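Local coordinates for ESX-5 secretion-associated protein EspG5 (Mycobacterium marinum, PDB 6VJ5), which acts in the cytoplasm as a specific chaperone for cognate PE/PPE proteins, preventing aggregation of their dimers, and is required for secretion of LipY and PE31/PPE18, at residues D15-L20 with L33-Y38; A73-L78 with I137-V142; A168-N173 with G203-T208; G250-Y255 with L268-A273. All blocks are in the same frame, centred on the assembly; numbering follows the deposited sequence.

Contact 1: residues D15-L20 with L33-Y38; sequences DGFWML and LRCRPY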
loop_
_atom_site.group_PDB
_atom_site.type_symbol
_atom_site.label_atom_id
_atom_site.label_comp_id
_atom_site.label_asym_id
_atom_site.label_seq_id
_atom_site.Cartn_x
_atom_site.Cartn_y
_atom_site.Cartn_z
ATOM N N ASP C 15 1.789 -11.864 10.161
ATOM C CA ASP C 15 0.399 -11.610 9.800
ATOM C C ASP C 15 -0.417 -11.223 11.025
ATOM O O ASP C 15 -1.174 -10.247 11.000
ATOM C CB ASP C 15 -0.198 -12.845 9.120
ATOM C CG ASP C 15 0.262 -13.000 7.687
ATOM O OD1 ASP C 15 0.536 -11.970 7.036
ATOM O OD2 ASP C 15 0.342 -14.152 7.209
ATOM N N GLY C 16 -0.271 -11.979 12.116
ATOM C CA GLY C 16 -1.040 -11.687 13.314
ATOM C C GLY C 16 -0.705 -10.336 13.916
ATOM O O GLY C 16 -1.592 -9.618 14.384
ATOM N N PHE C 17 0.576 -9.968 13.911
ATOM C CA PHE C 17 0.944 -8.666 14.454
ATOM C C PHE C 17 0.317 -7.535 13.653
ATOM O O PHE C 17 -0.014 -6.482 14.211
ATOM C CB PHE C 17 2.458 -8.499 14.477
ATOM C CG PHE C 17 2.914 -7.329 15.292
ATOM C CD1 PHE C 17 2.913 -6.050 14.758
ATOM C CD2 PHE C 17 3.324 -7.504 16.599
ATOM C CE1 PHE C 17 3.325 -4.971 15.510
ATOM C CE2 PHE C 17 3.737 -6.426 17.358
ATOM C CZ PHE C 17 3.737 -5.159 16.812
ATOM N N TRP C 18 0.161 -7.726 12.342
ATOM C CA TRP C 18 -0.460 -6.701 11.514
ATOM C C TRP C 18 -1.955 -6.587 11.789
ATOM O O TRP C 18 -2.505 -5.484 11.738
ATOM C CB TRP C 18 -0.193 -7.009 10.043
ATOM C CG TRP C 18 -1.012 -6.230 9.076
ATOM C CD1 TRP C 18 -0.761 -4.973 8.610
ATOM C CD2 TRP C 18 -2.210 -6.666 8.432
ATOM N NE1 TRP C 18 -1.734 -4.595 7.716
ATOM C CE2 TRP C 18 -2.637 -5.619 7.591
ATOM C CE3 TRP C 18 -2.968 -7.838 8.488
ATOM C CZ2 TRP C 18 -3.785 -5.710 6.814
ATOM C CZ3 TRP C 18 -4.101 -7.928 7.716
ATOM C CH2 TRP C 18 -4.499 -6.872 6.886
ATOM N N MET C 19 -2.624 -7.699 12.094
ATOM C CA MET C 19 -4.046 -7.627 12.404
ATOM C C MET C 19 -4.287 -6.870 13.703
ATOM O O MET C 19 -5.196 -6.036 13.779
ATOM C CB MET C 19 -4.625 -9.036 12.469
ATOM C CG MET C 19 -4.224 -9.871 11.263
ATOM S SD MET C 19 -5.392 -11.163 10.825
ATOM C CE MET C 19 -5.437 -12.089 12.356
ATOM N N LEU C 20 -3.481 -7.134 14.733
ATOM C CA LEU C 20 -3.607 -6.365 15.966
ATOM C C LEU C 20 -3.459 -4.877 15.687
ATOM O O LEU C 20 -4.216 -4.056 16.219
ATOM C CB LEU C 20 -2.566 -6.826 16.980
ATOM C CG LEU C 20 -2.591 -8.332 17.251
ATOM C CD1 LEU C 20 -1.417 -8.746 18.112
ATOM C CD2 LEU C 20 -3.905 -8.729 17.907
ATOM N N LEU C 33 11.002 -3.949 13.285
ATOM C CA LEU C 33 10.162 -5.140 13.315
ATOM C C LEU C 33 9.666 -5.531 11.933
ATOM O O LEU C 33 9.156 -6.646 11.766
ATOM C CB LEU C 33 8.977 -4.909 14.244
ATOM C CG LEU C 33 9.350 -4.721 15.713
ATOM C CD1 LEU C 33 8.245 -4.002 16.449
ATOM C CD2 LEU C 33 9.629 -6.078 16.334
ATOM N N ARG C 34 9.789 -4.630 10.957
ATOM C CA ARG C 34 9.504 -4.922 9.557
ATOM C C ARG C 34 8.159 -5.627 9.398
ATOM O O ARG C 34 8.049 -6.686 8.774
ATOM C CB ARG C 34 10.639 -5.745 8.951
ATOM C CG ARG C 34 10.656 -5.776 7.440
ATOM C CD ARG C 34 11.942 -6.397 6.925
ATOM N NE ARG C 34 13.055 -5.451 6.872
ATOM C CZ ARG C 34 14.237 -5.730 6.329
ATOM N NH1 ARG C 34 14.447 -6.925 5.801
ATOM N NH2 ARG C 34 15.204 -4.823 6.315
ATOM N N CYS C 35 7.118 -5.020 9.953
ATOM C CA CYS C 35 5.770 -5.524 9.748
ATOM C C CYS C 35 5.114 -4.819 8.569
ATOM O O CYS C 35 5.587 -3.788 8.085
ATOM C CB CYS C 35 4.934 -5.334 11.007
ATOM S SG CYS C 35 5.527 -6.313 12.392
ATOM N N ARG C 36 4.022 -5.399 8.092
ATOM C CA ARG C 36 3.249 -4.743 7.048
ATOM C C ARG C 36 2.637 -3.475 7.630
ATOM O O ARG C 36 2.123 -3.502 8.755
ATOM C CB ARG C 36 2.158 -5.663 6.509
ATOM C CG ARG C 36 2.186 -5.810 4.987
ATOM C CD ARG C 36 0.921 -6.488 4.472
ATOM N NE ARG C 36 0.636 -7.739 5.170
ATOM C CZ ARG C 36 -0.551 -8.341 5.172
ATOM N NH1 ARG C 36 -0.720 -9.475 5.838
ATOM N NH2 ARG C 36 -1.573 -7.807 4.515
ATOM N N PRO C 37 2.704 -2.343 6.935
ATOM C CA PRO C 37 1.977 -1.163 7.411
ATOM C C PRO C 37 0.481 -1.409 7.321
ATOM O O PRO C 37 0.002 -2.159 6.466
ATOM C CB PRO C 37 2.430 -0.047 6.464
ATOM C CG PRO C 37 2.843 -0.756 5.213
ATOM C CD PRO C 37 3.368 -2.108 5.637
ATOM N N TYR C 38 -0.256 -0.801 8.244
ATOM C CA TYR C 38 -1.710 -0.873 8.238
ATOM C C TYR C 38 -2.264 0.444 7.717
ATOM O O TYR C 38 -1.820 1.517 8.136
ATOM C CB TYR C 38 -2.281 -1.159 9.627
ATOM C CG TYR C 38 -3.773 -0.897 9.702
ATOM C CD1 TYR C 38 -4.675 -1.699 9.015
ATOM C CD2 TYR C 38 -4.276 0.164 10.445
ATOM C CE1 TYR C 38 -6.036 -1.456 9.073
ATOM C CE2 TYR C 38 -5.636 0.411 10.510
ATOM C CZ TYR C 38 -6.508 -0.402 9.821
ATOM O OH TYR C 38 -7.860 -0.163 9.883
#

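Contact 2: residues A73-L78 with I137-V142; sequences ARMRVL and ITVDDV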
loop_
_atom_site.group_PDB
_atom_site.type_symbol
_atom_site.label_atom_id
_atom_site.label_comp_id
_atom_site.label_asym_id
_atom_site.label_seq_id
_atom_site.Cartn_x
_atom_site.Cartn_y
_atom_site.Cartn_z
ATOM N N ALA C 73 -2.573 -2.443 25.616
ATOM C CA ALA C 73 -1.792 -1.388 26.249
ATOM C C ALA C 73 -0.342 -1.429 25.783
ATOM O O ALA C 73 0.267 -0.380 25.541
ATOM C CB ALA C 73 -1.873 -1.514 27.770
ATOM N N ARG C 74 0.224 -2.630 25.641
ATOM C CA ARG C 74 1.604 -2.745 25.179
ATOM C C ARG C 74 1.744 -2.276 23.736
ATOM O O ARG C 74 2.720 -1.601 23.392
ATOM C CB ARG C 74 2.085 -4.188 25.324
ATOM C CG ARG C 74 1.807 -4.793 26.694
ATOM C CD ARG C 74 2.612 -6.060 26.939
ATOM N NE ARG C 74 2.461 -6.528 28.315
ATOM C CZ ARG C 74 1.517 -7.371 28.719
ATOM N NH1 ARG C 74 0.638 -7.854 27.853
ATOM N NH2 ARG C 74 1.454 -7.737 29.991
ATOM N N MET C 75 0.778 -2.621 22.880
ATOM C CA MET C 75 0.835 -2.191 21.488
ATOM C C MET C 75 0.791 -0.676 21.368
ATOM O O MET C 75 1.373 -0.107 20.436
ATOM C CB MET C 75 -0.326 -2.801 20.706
ATOM C CG MET C 75 -0.395 -4.304 20.785
ATOM S SD MET C 75 1.035 -5.053 19.994
ATOM C CE MET C 75 0.600 -4.850 18.265
ATOM N N ARG C 76 0.096 -0.008 22.288
ATOM C CA ARG C 76 0.015 1.447 22.234
ATOM C C ARG C 76 1.349 2.091 22.578
ATOM O O ARG C 76 1.630 3.207 22.128
ATOM C CB ARG C 76 -1.076 1.939 23.179
ATOM C CG ARG C 76 -2.464 1.446 22.807
ATOM C CD ARG C 76 -3.207 2.479 21.985
ATOM N NE ARG C 76 -4.339 1.906 21.260
ATOM C CZ ARG C 76 -5.449 1.453 21.834
ATOM N NH1 ARG C 76 -5.581 1.486 23.154
ATOM N NH2 ARG C 76 -6.424 0.956 21.084
ATOM N N VAL C 77 2.176 1.416 23.376
ATOM C CA VAL C 77 3.520 1.919 23.630
ATOM C C VAL C 77 4.345 1.862 22.350
ATOM O O VAL C 77 4.956 2.856 21.939
ATOM C CB VAL C 77 4.183 1.121 24.767
ATOM C CG1 VAL C 77 5.463 1.805 25.226
ATOM C CG2 VAL C 77 3.219 0.951 25.938
ATOM N N LEU C 78 4.359 0.698 21.693
ATOM C CA LEU C 78 5.051 0.570 20.414
ATOM C C LEU C 78 4.510 1.572 19.400
ATOM O O LEU C 78 5.260 2.114 18.577
ATOM C CB LEU C 78 4.905 -0.858 19.882
ATOM C CG LEU C 78 5.259 -2.006 20.829
ATOM C CD1 LEU C 78 4.734 -3.337 20.302
ATOM C CD2 LEU C 78 6.766 -2.089 21.043
ATOM N N ILE C 137 7.028 -12.465 16.302
ATOM C CA ILE C 137 7.263 -11.308 17.151
ATOM C C ILE C 137 6.699 -11.628 18.529
ATOM O O ILE C 137 5.613 -12.207 18.645
ATOM C CB ILE C 137 6.620 -10.035 16.564
ATOM C CG1 ILE C 137 7.247 -9.695 15.205
ATOM C CG2 ILE C 137 6.793 -8.870 17.525
ATOM C CD1 ILE C 137 6.368 -8.841 14.300
ATOM N N THR C 138 7.453 -11.274 19.568
ATOM C CA THR C 138 7.072 -11.505 20.957
ATOM C C THR C 138 6.977 -10.151 21.642
ATOM O O THR C 138 7.946 -9.383 21.633
ATOM C CB THR C 138 8.090 -12.394 21.672
ATOM O OG1 THR C 138 7.979 -13.740 21.195
ATOM C CG2 THR C 138 7.868 -12.374 23.182
ATOM N N VAL C 139 5.821 -9.860 22.234
ATOM C CA VAL C 139 5.569 -8.596 22.913
ATOM C C VAL C 139 5.384 -8.874 24.398
ATOM O O VAL C 139 4.755 -9.868 24.779
ATOM C CB VAL C 139 4.336 -7.878 22.329
ATOM C CG1 VAL C 139 4.125 -6.538 23.016
ATOM C CG2 VAL C 139 4.493 -7.693 20.826
ATOM N N ASP C 140 5.925 -7.991 25.233
ATOM C CA ASP C 140 5.881 -8.175 26.677
ATOM C C ASP C 140 6.409 -6.910 27.338
ATOM O O ASP C 140 7.028 -6.064 26.688
ATOM C CB ASP C 140 6.704 -9.396 27.112
ATOM C CG ASP C 140 6.497 -9.753 28.575
ATOM O OD1 ASP C 140 6.234 -8.839 29.381
ATOM O OD2 ASP C 140 6.599 -10.945 28.928
ATOM N N ASP C 141 6.145 -6.790 28.635
ATOM C CA ASP C 141 6.711 -5.719 29.440
ATOM C C ASP C 141 8.173 -6.025 29.738
ATOM O O ASP C 141 8.588 -7.186 29.806
ATOM C CB ASP C 141 5.930 -5.547 30.745
ATOM C CG ASP C 141 4.563 -4.919 30.534
ATOM O OD1 ASP C 141 4.492 -3.758 30.074
ATOM O OD2 ASP C 141 3.554 -5.591 30.829
ATOM N N VAL C 142 8.957 -4.968 29.917
ATOM C CA VAL C 142 10.391 -5.090 30.135
ATOM C C VAL C 142 10.796 -4.132 31.246
ATOM O O VAL C 142 10.377 -2.969 31.268
ATOM C CB VAL C 142 11.184 -4.805 28.842
ATOM C CG1 VAL C 142 11.029 -3.346 28.434
ATOM C CG2 VAL C 142 12.653 -5.146 29.036
#

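Contact 3: residues A168-N173 with G203-T208; sequences AINAVN and GISAST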
loop_
_atom_site.group_PDB
_atom_site.type_symbol
_atom_site.label_atom_id
_atom_site.label_comp_id
_atom_site.label_asym_id
_atom_site.label_seq_id
_atom_site.Cartn_x
_atom_site.Cartn_y
_atom_site.Cartn_z
ATOM N N ALA C 168 41.574 -8.228 24.012
ATOM C CA ALA C 168 42.737 -7.631 24.665
ATOM C C ALA C 168 43.252 -6.512 23.767
ATOM O O ALA C 168 44.188 -6.676 22.979
ATOM C CB ALA C 168 43.803 -8.686 24.936
ATOM N N ILE C 169 42.612 -5.350 23.885
ATOM C CA ILE C 169 42.967 -4.190 23.086
ATOM C C ILE C 169 43.166 -2.994 24.008
ATOM O O ILE C 169 42.744 -2.990 25.165
ATOM C CB ILE C 169 41.908 -3.868 22.013
ATOM C CG1 ILE C 169 40.709 -3.166 22.638
ATOM C CG2 ILE C 169 41.451 -5.137 21.316
ATOM C CD1 ILE C 169 39.849 -2.440 21.618
ATOM N N ASN C 170 43.770 -1.946 23.448
ATOM C CA ASN C 170 44.021 -0.699 24.159
ATOM C C ASN C 170 43.010 0.339 23.675
ATOM O O ASN C 170 43.049 0.764 22.514
ATOM C CB ASN C 170 45.455 -0.228 23.928
ATOM C CG ASN C 170 46.467 -1.330 24.133
ATOM O OD1 ASN C 170 46.922 -1.951 23.174
ATOM N ND2 ASN C 170 46.828 -1.582 25.388
ATOM N N ALA C 171 42.121 0.759 24.574
ATOM C CA ALA C 171 41.098 1.736 24.228
ATOM C C ALA C 171 41.728 2.958 23.577
ATOM O O ALA C 171 42.840 3.361 23.922
ATOM C CB ALA C 171 40.320 2.139 25.480
ATOM N N VAL C 172 41.016 3.539 22.614
ATOM C CA VAL C 172 41.528 4.696 21.891
ATOM C C VAL C 172 40.359 5.387 21.213
ATOM O O VAL C 172 39.333 4.766 20.920
ATOM C CB VAL C 172 42.630 4.274 20.886
ATOM C CG1 VAL C 172 42.106 3.242 19.893
ATOM C CG2 VAL C 172 43.201 5.485 20.157
ATOM N N ASN C 173 40.502 6.692 21.008
ATOM C CA ASN C 173 39.567 7.501 20.241
ATOM C C ASN C 173 40.248 7.932 18.952
ATOM O O ASN C 173 41.379 8.430 18.985
ATOM C CB ASN C 173 39.128 8.735 21.027
ATOM C CG ASN C 173 38.403 8.389 22.304
ATOM O OD1 ASN C 173 37.540 7.510 22.329
ATOM N ND2 ASN C 173 38.750 9.082 23.381
ATOM N N GLY C 203 47.252 6.025 15.720
ATOM C CA GLY C 203 47.419 5.778 17.136
ATOM C C GLY C 203 46.756 4.523 17.653
ATOM O O GLY C 203 46.650 4.354 18.875
ATOM N N ILE C 204 46.320 3.634 16.775
ATOM C CA ILE C 204 45.672 2.391 17.170
ATOM C C ILE C 204 46.754 1.348 17.399
ATOM O O ILE C 204 47.653 1.181 16.565
ATOM C CB ILE C 204 44.668 1.922 16.102
ATOM C CG1 ILE C 204 43.676 3.042 15.776
ATOM C CG2 ILE C 204 43.936 0.677 16.582
ATOM C CD1 ILE C 204 42.722 2.722 14.632
ATOM N N SER C 205 46.668 0.641 18.524
ATOM C CA SER C 205 47.746 -0.249 18.932
ATOM C C SER C 205 47.819 -1.473 18.026
ATOM O O SER C 205 46.823 -1.909 17.447
ATOM C CB SER C 205 47.553 -0.686 20.386
ATOM O OG SER C 205 46.612 -1.744 20.485
ATOM N N ALA C 206 49.027 -2.024 17.904
ATOM C CA ALA C 206 49.204 -3.241 17.122
ATOM C C ALA C 206 48.279 -4.347 17.608
ATOM O O ALA C 206 47.827 -5.175 16.813
ATOM C CB ALA C 206 50.661 -3.702 17.190
ATOM N N SER C 207 47.982 -4.379 18.908
ATOM C CA SER C 207 47.065 -5.395 19.415
ATOM C C SER C 207 45.633 -5.090 18.994
ATOM O O SER C 207 44.900 -5.987 18.561
ATOM C CB SER C 207 47.171 -5.492 20.935
ATOM O OG SER C 207 46.764 -6.780 21.376
ATOM N N THR C 208 45.226 -3.824 19.089
ATOM C CA THR C 208 43.884 -3.449 18.665
ATOM C C THR C 208 43.671 -3.734 17.182
ATOM O O THR C 208 42.625 -4.260 16.790
ATOM C CB THR C 208 43.639 -1.975 18.980
ATOM O OG1 THR C 208 43.919 -1.730 20.366
ATOM C CG2 THR C 208 42.200 -1.600 18.677
HETATM O O HOH W 1 44.741 1.232 20.632
#

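Contact 4: residues G250-Y255 with L268-A273; sequences GRIALY and LAICPA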
loop_
_atom_site.group_PDB
_atom_site.type_symbol
_atom_site.label_atom_id
_atom_site.label_comp_id
_atom_site.label_asym_id
_atom_site.label_seq_id
_atom_site.Cartn_x
_atom_site.Cartn_y
_atom_site.Cartn_z
ATOM N N GLY C 250 38.507 -11.758 20.578
ATOM C CA GLY C 250 37.599 -11.301 21.612
ATOM C C GLY C 250 36.569 -10.320 21.077
ATOM O O GLY C 250 36.513 -10.007 19.887
ATOM N N ARG C 251 35.755 -9.837 22.017
ATOM C CA ARG C 251 34.628 -8.971 21.708
ATOM C C ARG C 251 35.030 -7.509 21.832
ATOM O O ARG C 251 35.554 -7.087 22.868
ATOM C CB ARG C 251 33.460 -9.271 22.645
ATOM C CG ARG C 251 32.222 -8.424 22.394
ATOM C CD ARG C 251 31.078 -8.896 23.268
ATOM N NE ARG C 251 30.646 -10.242 22.904
ATOM C CZ ARG C 251 30.044 -11.083 23.735
ATOM N NH1 ARG C 251 29.809 -10.716 24.992
ATOM N NH2 ARG C 251 29.680 -12.289 23.313
ATOM N N ILE C 252 34.761 -6.741 20.779
ATOM C CA ILE C 252 35.131 -5.333 20.699
ATOM C C ILE C 252 33.868 -4.485 20.679
ATOM O O ILE C 252 32.815 -4.905 20.182
ATOM C CB ILE C 252 35.991 -5.054 19.448
ATOM C CG1 ILE C 252 37.171 -6.027 19.392
ATOM C CG2 ILE C 252 36.469 -3.613 19.438
ATOM C CD1 ILE C 252 38.068 -5.848 18.179
ATOM N N ALA C 253 33.984 -3.273 21.219
ATOM C CA ALA C 253 32.892 -2.311 21.260
ATOM C C ALA C 253 33.315 -1.045 20.535
ATOM O O ALA C 253 34.393 -0.507 20.801
ATOM C CB ALA C 253 32.499 -1.978 22.702
ATOM N N LEU C 254 32.458 -0.564 19.637
ATOM C CA LEU C 254 32.705 0.650 18.875
ATOM C C LEU C 254 31.524 1.591 19.041
ATOM O O LEU C 254 30.367 1.165 18.973
ATOM C CB LEU C 254 32.907 0.341 17.390
ATOM C CG LEU C 254 33.973 -0.701 17.062
ATOM C CD1 LEU C 254 33.660 -1.381 15.743
ATOM C CD2 LEU C 254 35.339 -0.040 17.010
ATOM N N TYR C 255 31.815 2.870 19.244
ATOM C CA TYR C 255 30.741 3.844 19.358
ATOM C C TYR C 255 31.311 5.248 19.272
ATOM O O TYR C 255 32.469 5.485 19.628
ATOM C CB TYR C 255 29.976 3.670 20.673
ATOM C CG TYR C 255 30.831 3.892 21.901
ATOM C CD1 TYR C 255 31.004 5.166 22.425
ATOM C CD2 TYR C 255 31.466 2.831 22.535
ATOM C CE1 TYR C 255 31.778 5.376 23.544
ATOM C CE2 TYR C 255 32.246 3.036 23.659
ATOM C CZ TYR C 255 32.397 4.311 24.158
ATOM O OH TYR C 255 33.171 4.527 25.273
ATOM N N LEU C 268 35.355 8.303 17.121
ATOM C CA LEU C 268 34.937 6.924 17.336
ATOM C C LEU C 268 35.785 6.320 18.448
ATOM O O LEU C 268 37.017 6.384 18.401
ATOM C CB LEU C 268 35.074 6.095 16.057
ATOM C CG LEU C 268 34.510 4.673 16.125
ATOM C CD1 LEU C 268 32.981 4.681 16.157
ATOM C CD2 LEU C 268 35.020 3.820 14.968
ATOM N N ALA C 269 35.120 5.755 19.448
ATOM C CA ALA C 269 35.788 5.068 20.541
ATOM C C ALA C 269 35.934 3.596 20.186
ATOM O O ALA C 269 34.959 2.945 19.800
ATOM C CB ALA C 269 34.997 5.221 21.840
ATOM N N ILE C 270 37.156 3.086 20.292
ATOM C CA ILE C 270 37.457 1.676 20.071
ATOM C C ILE C 270 37.886 1.111 21.415
ATOM O O ILE C 270 38.907 1.531 21.970
ATOM C CB ILE C 270 38.544 1.479 19.006
ATOM C CG1 ILE C 270 38.142 2.198 17.718
ATOM C CG2 ILE C 270 38.753 -0.008 18.743
ATOM C CD1 ILE C 270 39.254 2.282 16.696
ATOM N N CYS C 271 37.107 0.173 21.941
ATOM C CA CYS C 271 37.226 -0.258 23.323
ATOM C C CYS C 271 37.079 -1.766 23.419
ATOM O O CYS C 271 36.462 -2.391 22.549
ATOM C CB CYS C 271 36.151 0.409 24.197
ATOM S SG CYS C 271 36.302 2.207 24.328
ATOM N N PRO C 272 37.658 -2.380 24.450
ATOM C CA PRO C 272 37.318 -3.774 24.751
ATOM C C PRO C 272 35.941 -3.835 25.385
ATOM O O PRO C 272 35.587 -3.002 26.222
ATOM C CB PRO C 272 38.416 -4.209 25.727
ATOM C CG PRO C 272 38.808 -2.940 26.424
ATOM C CD PRO C 272 38.632 -1.820 25.410
ATOM N N ALA C 273 35.155 -4.825 24.972
ATOM C CA ALA C 273 33.763 -4.907 25.397
ATOM C C ALA C 273 33.621 -5.345 26.848
ATOM O O ALA C 273 32.962 -6.352 27.135
ATOM C CB ALA C 273 32.994 -5.867 24.486
#

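Contact 1: residues D15-L20 with L33-Y38
With chi1 of Trp-18 at 167°, CG swings opposite the backbone N and beside the carbonyl carbon, while the Arg-36 chain bends at chi3 (-52°); together these torsions lay the guanidinium flat on the indole in a stacked cation-pi pair. It is a compact example of how a helix, here 14-23, can hold an irregular segment, 33-38, through a stacked aromatic-guanidinium pair backed by a salt bridge. The two planes are 18° apart, with CZ of Arg-36 4.1 Å from the centroid of the six-membered ring of Trp-18. NH2 covers the rim of that ring. NH1, over CE3, also makes a salt bridge through the guanidinium edge, a weak hydrogen bond of 3.0 Å to OD1 of Asp-15, one helical turn before Trp-18. Stack and bridge together restrict rotation of the guanidinium, and an aromatic side chain of another protein chain packs on Arg-36 as well. At the pyrrole edge of the indole, NE1 of Trp-18 donates a weak bond to the backbone O of Pro-37 (3.2 Å), while CB of Tyr-38 comes within 4.0 Å of the same nitrogen. The Tyr-38 hydroxyl turns to Asn-44. SG of Cys-35 approaches the Phe-17 ring obliquely, 3.5 Å from CD1.

Contact 2: residues A73-L78 with I137-V142
Helix 69-79 lies across the large antiparallel sheet, and here its residues Arg-74, Met-75 and Leu-78 meet strand 136-141 at Val-139, Asp-140 and Asp-141. The axes of the two short segments run nearly perpendicular, at 102°, with a closest approach of 8.8 Å. Val-139 carries the apolar part, its two methyls dividing the helix surface between them. CG1 packs 3.9 Å from CB of Arg-74 and 4.2 Å from CD1 of Leu-78, one turn further along, whereas CG2 looks to SD of Met-75 at 4.4 Å. Phe-17 of helix 14-23 touches both Met-75 and Val-139, and the two helices thus pack together against the sheet, with a polar interaction set beside the apolar one. The Arg-74 chain runs extended from CG to NE (chi3 173°), passing with CD 3.9 Å from CA of Asp-140 to reach the next residue of the strand. There it makes a side-on salt bridge in which both bonds converge on one oxygen: NE donates to OD2 of Asp-141 at 2.9 Å, and NH2 adds a more bent bond to the same OD2 at 3.1 Å. That oxygen lies close to the guanidinium plane, but the carboxylate is turned 64° against it, and both nitrogens arrive from the same face; NE stands well above the carboxylate plane. The other oxygen, OD1, is hydrogen-bonded to NE2 of His-126 on the adjacent strand, so Asp-141 is held at both oxygens. The Asp-140 carboxylate adds only its charge, OD1 lying 4.6 Å from NE of Arg-74 and well out of the guanidinium plane.

Contact 3: residues A168-N173 with G203-T208
Direct hydrogen bonds join Asn-170 to the N-terminal end of helix 206-217 twice over. Its backbone N donates to OG1 of Thr-208 at 3.1 Å and 156°, and its side-chain OD1 receives the hydroxyl of Ser-205 at 2.7 Å. That second bond falls in the carbonyl plane, on a lone pair of OD1. Ser-205 is the N-cap of the helix: with OG lodged between the backbone N and the carbonyl carbon (chi1 81°), the oxygen also accepts from the N of Thr-208 at 2.9 Å. A capping residue thus serves two purposes, closing a helix end and tying it to the segment that leads into strand 172-175. Further out, OG of Ser-207 lies 3.0 Å from the carbonyl O of Ala-168. One water extends the polar network, donating to O of Asn-170 at 2.6 Å, accepting from N of Ser-205 at 2.9 Å and meeting OG1 of Thr-208. Apolar contacts are fewer. CD1 of Ile-169 rests 3.9 Å from CG2 of Thr-208, the two side chains crossing near a right angle. CG1 of Val-172 reaches CG1 of Ile-204 at 4.4 Å, beside Gly-203, which ends the preceding helix in a Schellman motif.

Contact 4: residues G250-Y255 with L268-A273
Tyr-255 and Ala-269 form the tight part of this strand pair. CG of Tyr-255 sits between its backbone N and carbonyl carbon (chi1 62°), which folds the ring back over the neighbouring strand so that CB of Ala-269 lies over one face, 3.8 Å from the centroid, in a CH-pi contact. Cys-271 lies on the same side of the sheet, its SG approaching the ring obliquely, 4.2 Å from CE2 of Tyr-255. Along the backbone, N of Ala-269 donates to O of Tyr-255 at 2.7 Å, and N of Ala-253 to O of Cys-271 at 2.9 Å and a nearly straight 173°. At the far end CB of Ala-273 presses against CG of Arg-251 (3.4 Å), whose guanidinium goes on to salt bridges with Asp-246 and Glu-159. Leu-254 and Ile-270 share the opposite face of the sheet, side by side, with CD2 of Leu-254 3.7 Å from CG1 of Ile-270. Between the two segments the contact thins at CD2 of Leu-254 and CD2 of Leu-268 (4.4 Å), where another protein chain packs on both residues, and at the partly exposed Pro-272, whose side chain diverges from Ile-252. Five backbone hydrogen bonds zip the consecutive strands 250-256 and 267-272 into an antiparallel beta hairpin within the large sheet.

The four contacts form two clusters near opposite ends of one antiparallel sheet. Contacts 1 and 2, with centres 13 Å apart, merge through Phe-17, whose CZ is 3.5 Å from CE of Met-75, and through Cys-35, whose SG lies 3.3 Å from CD1 of Ile-137. Contacts 3 and 4, centres 10 Å apart, are joined within the sheet: O of Val-172 and N of Ile-270 are 2.8 Å apart, a probable hydrogen bond between neighbouring strands. Across the chain's centre the clusters stand well separated, contacts 1 and 3 by about 44 Å between centres. Contacts 1 and 4 are each also packed on by a chain of another protein in the assembly, whereas none touches contacts 2 and 3.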